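Local coordinates for uncharacterized NTF2-like protein (Mesorhizobium loti, PDB 3FH1), which is of unknown function but has the NTF2-like fold of the SnoaL-like family and probably forms a dimer, at residues 39-51 and 116-128. Numbering follows the deposited sequence. Where two conformers were deposited one is given.
With EDO (1,2-ethanediol), chain D.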
loop_
_atom_site.group_PDB
_atom_site.type_symbol
_atom_site.label_atom_id
_atom_site.label_comp_id
_atom_site.label_asym_id
_atom_site.label_seq_id
_atom_site.Cartn_x
_atom_site.Cartn_y
_atom_site.Cartn_z
ATOM N N PRO A 39 -18.627 13.750 -2.669
ATOM C CA PRO A 39 -19.785 12.858 -2.668
ATOM C C PRO A 39 -20.048 12.076 -3.936
ATOM O O PRO A 39 -20.399 10.894 -3.857
ATOM C CB PRO A 39 -20.938 13.801 -2.390
ATOM C CG PRO A 39 -20.338 14.943 -1.678
ATOM C CD PRO A 39 -18.981 15.123 -2.257
ATOM N N GLU A 40 -19.837 12.693 -5.101
ATOM C CA GLU A 40 -20.130 11.985 -6.345
ATOM C C GLU A 40 -19.144 10.860 -6.637
ATOM O O GLU A 40 -19.435 9.941 -7.418
ATOM C CB GLU A 40 -20.177 12.993 -7.482
ATOM C CG GLU A 40 -18.828 13.530 -7.876
ATOM C CD GLU A 40 -18.923 14.878 -8.643
ATOM O OE1 GLU A 40 -19.560 15.822 -8.145
ATOM O OE2 GLU A 40 -18.310 14.957 -9.717
ATOM N N LEU A 41 -17.983 10.891 -5.991
ATOM C CA LEU A 41 -16.939 9.887 -6.219
ATOM C C LEU A 41 -17.045 8.677 -5.282
ATOM O O LEU A 41 -16.307 7.715 -5.473
ATOM C CB LEU A 41 -15.545 10.492 -6.011
ATOM C CG LEU A 41 -15.135 11.634 -6.918
ATOM C CD1 LEU A 41 -13.771 12.128 -6.469
ATOM C CD2 LEU A 41 -15.106 11.149 -8.355
ATOM N N ILE A 42 -17.909 8.742 -4.242
ATOM C CA ILE A 42 -17.919 7.801 -3.128
ATOM C C ILE A 42 -19.199 6.994 -3.141
ATOM O O ILE A 42 -20.287 7.559 -3.231
ATOM C CB ILE A 42 -17.777 8.586 -1.794
ATOM C CG1 ILE A 42 -16.421 9.294 -1.842
ATOM C CG2 ILE A 42 -17.898 7.680 -0.521
ATOM C CD1 ILE A 42 -16.136 10.266 -0.715
ATOM N N ALA A 43 -19.057 5.680 -3.080
ATOM C CA ALA A 43 -20.184 4.762 -3.001
ATOM C C ALA A 43 -20.960 4.910 -1.688
ATOM O O ALA A 43 -20.405 5.320 -0.651
ATOM C CB ALA A 43 -19.702 3.312 -3.146
ATOM N N GLU A 44 -22.256 4.578 -1.737
ATOM C CA GLU A 44 -23.096 4.665 -0.551
ATOM C C GLU A 44 -22.491 3.890 0.585
ATOM O O GLU A 44 -22.521 4.338 1.745
ATOM C CB GLU A 44 -24.490 4.103 -0.839
ATOM C CG GLU A 44 -25.448 4.303 0.297
ATOM C CD GLU A 44 -26.836 3.691 -0.005
ATOM O OE1 GLU A 44 -27.050 2.496 0.268
ATOM O OE2 GLU A 44 -27.701 4.428 -0.505
ATOM N N GLU A 45 -21.928 2.735 0.263
ATOM C CA GLU A 45 -21.406 1.803 1.259
ATOM C C GLU A 45 -19.891 1.913 1.451
ATOM O O GLU A 45 -19.302 1.068 2.153
ATOM C CB GLU A 45 -21.765 0.357 0.891
ATOM C CG GLU A 45 -20.959 -0.243 -0.258
ATOM C CD GLU A 45 -21.541 0.047 -1.698
ATOM O OE1 GLU A 45 -22.240 1.086 -1.948
ATOM O OE2 GLU A 45 -21.262 -0.803 -2.591
ATOM N N CYS A 46 -19.271 2.964 0.908
ATOM C CA CYS A 46 -17.788 3.128 0.976
ATOM C C CYS A 46 -17.236 2.926 2.403
ATOM O O CYS A 46 -17.857 3.386 3.343
ATOM C CB CYS A 46 -17.388 4.486 0.500
ATOM S SG CYS A 46 -15.602 4.688 0.230
ATOM N N VAL A 47 -16.093 2.251 2.529
ATOM C CA VAL A 47 -15.415 2.084 3.795
ATOM C C VAL A 47 -13.988 2.647 3.673
ATOM O O VAL A 47 -13.280 2.321 2.721
ATOM C CB VAL A 47 -15.334 0.612 4.186
ATOM C CG1 VAL A 47 -14.465 0.358 5.444
ATOM C CG2 VAL A 47 -16.754 0.081 4.436
ATOM N N ILE A 48 -13.575 3.426 4.662
ATOM C CA ILE A 48 -12.187 3.835 4.814
ATOM C C ILE A 48 -11.624 3.050 6.030
ATOM O O ILE A 48 -12.237 3.003 7.107
ATOM C CB ILE A 48 -12.083 5.334 5.090
ATOM C CG1 ILE A 48 -12.516 6.117 3.865
ATOM C CG2 ILE A 48 -10.627 5.728 5.503
ATOM C CD1 ILE A 48 -12.690 7.637 4.179
ATOM N N GLU A 49 -10.430 2.473 5.853
ATOM C CA GLU A 49 -9.661 1.903 6.963
ATOM C C GLU A 49 -8.547 2.907 7.117
ATOM O O GLU A 49 -7.619 2.964 6.320
ATOM C CB GLU A 49 -9.191 0.505 6.661
ATOM C CG GLU A 49 -10.356 -0.470 6.521
ATOM C CD GLU A 49 -9.955 -1.911 6.387
ATOM O OE1 GLU A 49 -8.748 -2.226 6.295
ATOM O OE2 GLU A 49 -10.904 -2.752 6.340
ATOM N N ASN A 50 -8.660 3.791 8.105
ATOM C CA ASN A 50 -7.708 4.900 8.208
ATOM C C ASN A 50 -6.349 4.427 8.745
ATOM O O ASN A 50 -6.187 3.336 9.290
ATOM C CB ASN A 50 -8.274 6.052 9.064
ATOM C CG ASN A 50 -7.635 7.463 8.760
ATOM O OD1 ASN A 50 -6.891 7.687 7.793
ATOM N ND2 ASN A 50 -7.974 8.423 9.629
ATOM N N THR A 51 -5.398 5.336 8.639
ATOM C CA THR A 51 -3.971 5.083 8.904
ATOM C C THR A 51 -3.653 4.819 10.344
ATOM O O THR A 51 -2.630 4.204 10.647
ATOM C CB THR A 51 -3.127 6.277 8.480
ATOM O OG1 THR A 51 -3.612 7.459 9.168
ATOM C CG2 THR A 51 -3.133 6.537 6.969
ATOM N N GLN A 116 -15.960 0.380 -7.554
ATOM C CA GLN A 116 -16.976 -0.542 -8.045
ATOM C C GLN A 116 -18.091 0.352 -8.568
ATOM O O GLN A 116 -18.450 1.339 -7.915
ATOM C CB GLN A 116 -17.474 -1.406 -6.919
ATOM C CG GLN A 116 -18.530 -2.355 -7.312
ATOM C CD GLN A 116 -18.878 -3.265 -6.166
ATOM O OE1 GLN A 116 -19.966 -3.186 -5.613
ATOM N NE2 GLN A 116 -17.914 -4.070 -5.751
ATOM N N ASP A 117 -18.649 0.017 -9.724
ATOM C CA ASP A 117 -19.695 0.837 -10.353
ATOM C C ASP A 117 -19.275 2.300 -10.503
ATOM O O ASP A 117 -20.112 3.197 -10.439
ATOM C CB ASP A 117 -21.017 0.775 -9.569
ATOM C CG ASP A 117 -21.835 -0.458 -9.881
ATOM O OD1 ASP A 117 -21.277 -1.408 -10.476
ATOM O OD2 ASP A 117 -23.037 -0.478 -9.500
ATOM N N GLY A 118 -17.985 2.545 -10.728
ATOM C CA GLY A 118 -17.523 3.904 -10.979
ATOM C C GLY A 118 -17.343 4.808 -9.774
ATOM O O GLY A 118 -17.155 6.018 -9.946
ATOM N N ARG A 119 -17.500 4.241 -8.579
ATOM C CA ARG A 119 -17.291 4.977 -7.335
ATOM C C ARG A 119 -16.343 4.255 -6.389
ATOM O O ARG A 119 -16.230 2.989 -6.447
ATOM C CB ARG A 119 -18.616 5.266 -6.614
ATOM C CG ARG A 119 -19.552 6.194 -7.401
ATOM C CD ARG A 119 -20.770 6.600 -6.561
ATOM N NE ARG A 119 -21.668 7.483 -7.329
ATOM C CZ ARG A 119 -22.568 7.031 -8.188
ATOM N NH1 ARG A 119 -22.716 5.744 -8.369
ATOM N NH2 ARG A 119 -23.313 7.872 -8.869
ATOM N N ILE A 120 -15.693 5.028 -5.528
ATOM C CA ILE A 120 -14.781 4.453 -4.524
ATOM C C ILE A 120 -15.587 3.690 -3.503
ATOM O O ILE A 120 -16.486 4.285 -2.881
ATOM C CB ILE A 120 -13.949 5.509 -3.793
ATOM C CG1 ILE A 120 -13.115 6.266 -4.830
ATOM C CG2 ILE A 120 -13.055 4.885 -2.721
ATOM C CD1 ILE A 120 -12.648 7.661 -4.410
ATOM N N VAL A 121 -15.296 2.390 -3.327
ATOM C CA VAL A 121 -15.945 1.563 -2.328
ATOM C C VAL A 121 -15.057 1.215 -1.149
ATOM O O VAL A 121 -15.563 0.818 -0.119
ATOM C CB VAL A 121 -16.476 0.281 -2.896
ATOM C CG1 VAL A 121 -17.649 0.535 -3.812
ATOM C CG2 VAL A 121 -15.406 -0.583 -3.557
ATOM N N GLU A 122 -13.738 1.355 -1.330
ATOM C CA GLU A 122 -12.773 0.945 -0.312
ATOM C C GLU A 122 -11.538 1.824 -0.433
ATOM O O GLU A 122 -11.040 2.121 -1.534
ATOM C CB GLU A 122 -12.417 -0.533 -0.525
ATOM C CG GLU A 122 -11.379 -1.131 0.371
ATOM C CD GLU A 122 -11.198 -2.638 0.095
ATOM O OE1 GLU A 122 -10.607 -3.012 -0.956
ATOM O OE2 GLU A 122 -11.673 -3.443 0.928
ATOM N N ALA A 123 -11.085 2.329 0.704
ATOM C CA ALA A 123 -9.844 3.104 0.765
ATOM C C ALA A 123 -9.133 2.660 2.031
ATOM O O ALA A 123 -9.686 2.797 3.141
ATOM C CB ALA A 123 -10.092 4.604 0.828
HETATM N N MSE A 124 -7.893 2.190 1.890
HETATM C CA MSE A 124 -7.122 1.639 3.026
HETATM C C MSE A 124 -5.781 2.347 3.156
HETATM O O MSE A 124 -4.926 2.249 2.279
HETATM C CB MSE A 124 -6.941 0.123 2.830
HETATM C CG MSE A 124 -8.244 -0.610 2.656
HETATM SE SE MSE A 124 -7.881 -2.419 2.231
HETATM C CE MSE A 124 -9.433 -3.255 2.727
ATOM N N GLY A 125 -5.607 3.080 4.243
ATOM C CA GLY A 125 -4.449 3.930 4.426
ATOM C C GLY A 125 -3.414 3.385 5.375
ATOM O O GLY A 125 -3.730 2.775 6.406
ATOM N N TYR A 126 -2.129 3.588 4.998
ATOM C CA TYR A 126 -1.002 3.196 5.829
ATOM C C TYR A 126 0.114 4.241 5.797
ATOM O O TYR A 126 0.161 5.027 4.860
ATOM C CB TYR A 126 -0.429 1.877 5.357
ATOM C CG TYR A 126 -1.410 0.710 5.254
ATOM C CD1 TYR A 126 -2.291 0.613 4.205
ATOM C CD2 TYR A 126 -1.460 -0.267 6.219
ATOM C CE1 TYR A 126 -3.158 -0.477 4.094
ATOM C CE2 TYR A 126 -2.332 -1.342 6.122
ATOM C CZ TYR A 126 -3.207 -1.438 5.064
ATOM O OH TYR A 126 -4.084 -2.516 4.953
ATOM N N VAL A 127 1.012 4.208 6.785
ATOM C CA VAL A 127 2.063 5.189 6.939
ATOM C C VAL A 127 3.359 4.537 7.340
ATOM O O VAL A 127 3.381 3.385 7.721
ATOM C CB VAL A 127 1.707 6.249 8.009
ATOM C CG1 VAL A 127 0.616 7.187 7.486
ATOM C CG2 VAL A 127 1.285 5.597 9.354
ATOM N N LYS A 128 4.453 5.280 7.284
ATOM C CA LYS A 128 5.667 4.854 7.983
ATOM C C LYS A 128 5.408 5.057 9.446
ATOM O O LYS A 128 4.778 6.051 9.842
ATOM C CB LYS A 128 6.854 5.709 7.539
ATOM C CG LYS A 128 7.108 5.627 6.026
ATOM C CD LYS A 128 7.382 4.176 5.546
ATOM C CE LYS A 128 7.801 4.099 4.056
ATOM N NZ LYS A 128 8.040 2.698 3.540
HETATM C C1 EDO D . -23.532 10.106 -4.898
HETATM O O1 EDO D . -22.350 9.458 -5.455
HETATM C C2 EDO D . -24.432 10.625 -5.999
HETATM O O2 EDO D . -23.661 11.372 -6.971
HETATM O O HOH W 1 -22.119 10.313 -8.630
HETATM O O HOH W 2 -21.173 -0.377 -5.179
HETATM O O HOH W 3 -6.331 -1.088 5.959
#
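A parallel strand pair in the curved sheet of the NTF2-like (SnoaL-like) fold joins residues 39-51 to the last strand, 119-127. A ladder of backbone bonds runs Val121 O to Val47 N, Val47 O to Ala123 N, Ala123 O to Glu49 N and Glu49 O to Gly125 N. Residues 41-43 bond to the same neighbour: Leu41 O takes Ile120 N at 2.8 Å, and Ala43 N gives to Ile120 O. Between these two sets of bonds 39-51 makes a type I turn from Ala43 to Cys46, while the partner strand carries a classic beta bulge, Val121 and Glu122 both facing Arg114. At this break Ala43 CB rests on Val121 CG1 (3.5 Å), and the Cys46 side chain turns SG away from its own backbone N (chi1 -169°), which brings it 3.9 Å from Ile120 CG2. Farther along, Glu49 and Met124, a selenomethionine, run side by side on one face, the carboxylate OE1 3.8 Å from the methyl CE. Water 3 donates to that OE1, which also forms a salt bridge with Arg108 of the second subunit. Past the ladder, Thr51 CG2 touches Val127 CG1 at 3.8 Å. At the other end the extended Arg119 chain reaches back to the carbonyls of residues 40-42, where NE makes a weak bond to Glu40 O (3.3 Å) and CD lies near Ile42 O. O1 of a 1,2-ethanediol, probably from the crystallisation liquor, accepts a weak bond from Arg119 NE (2.8 Å) and donates to Pro39 O; water 1, in the guanidinium plane at its edge, links Arg119 NH2 to Glu40 O. Ile42, Ile48 and Ala123 pack against helix 63-75, Ile120 meets Ile22 and Phe26 of helix 16-31, and strands 59-61 and 106-116 flank the pair in the sheet.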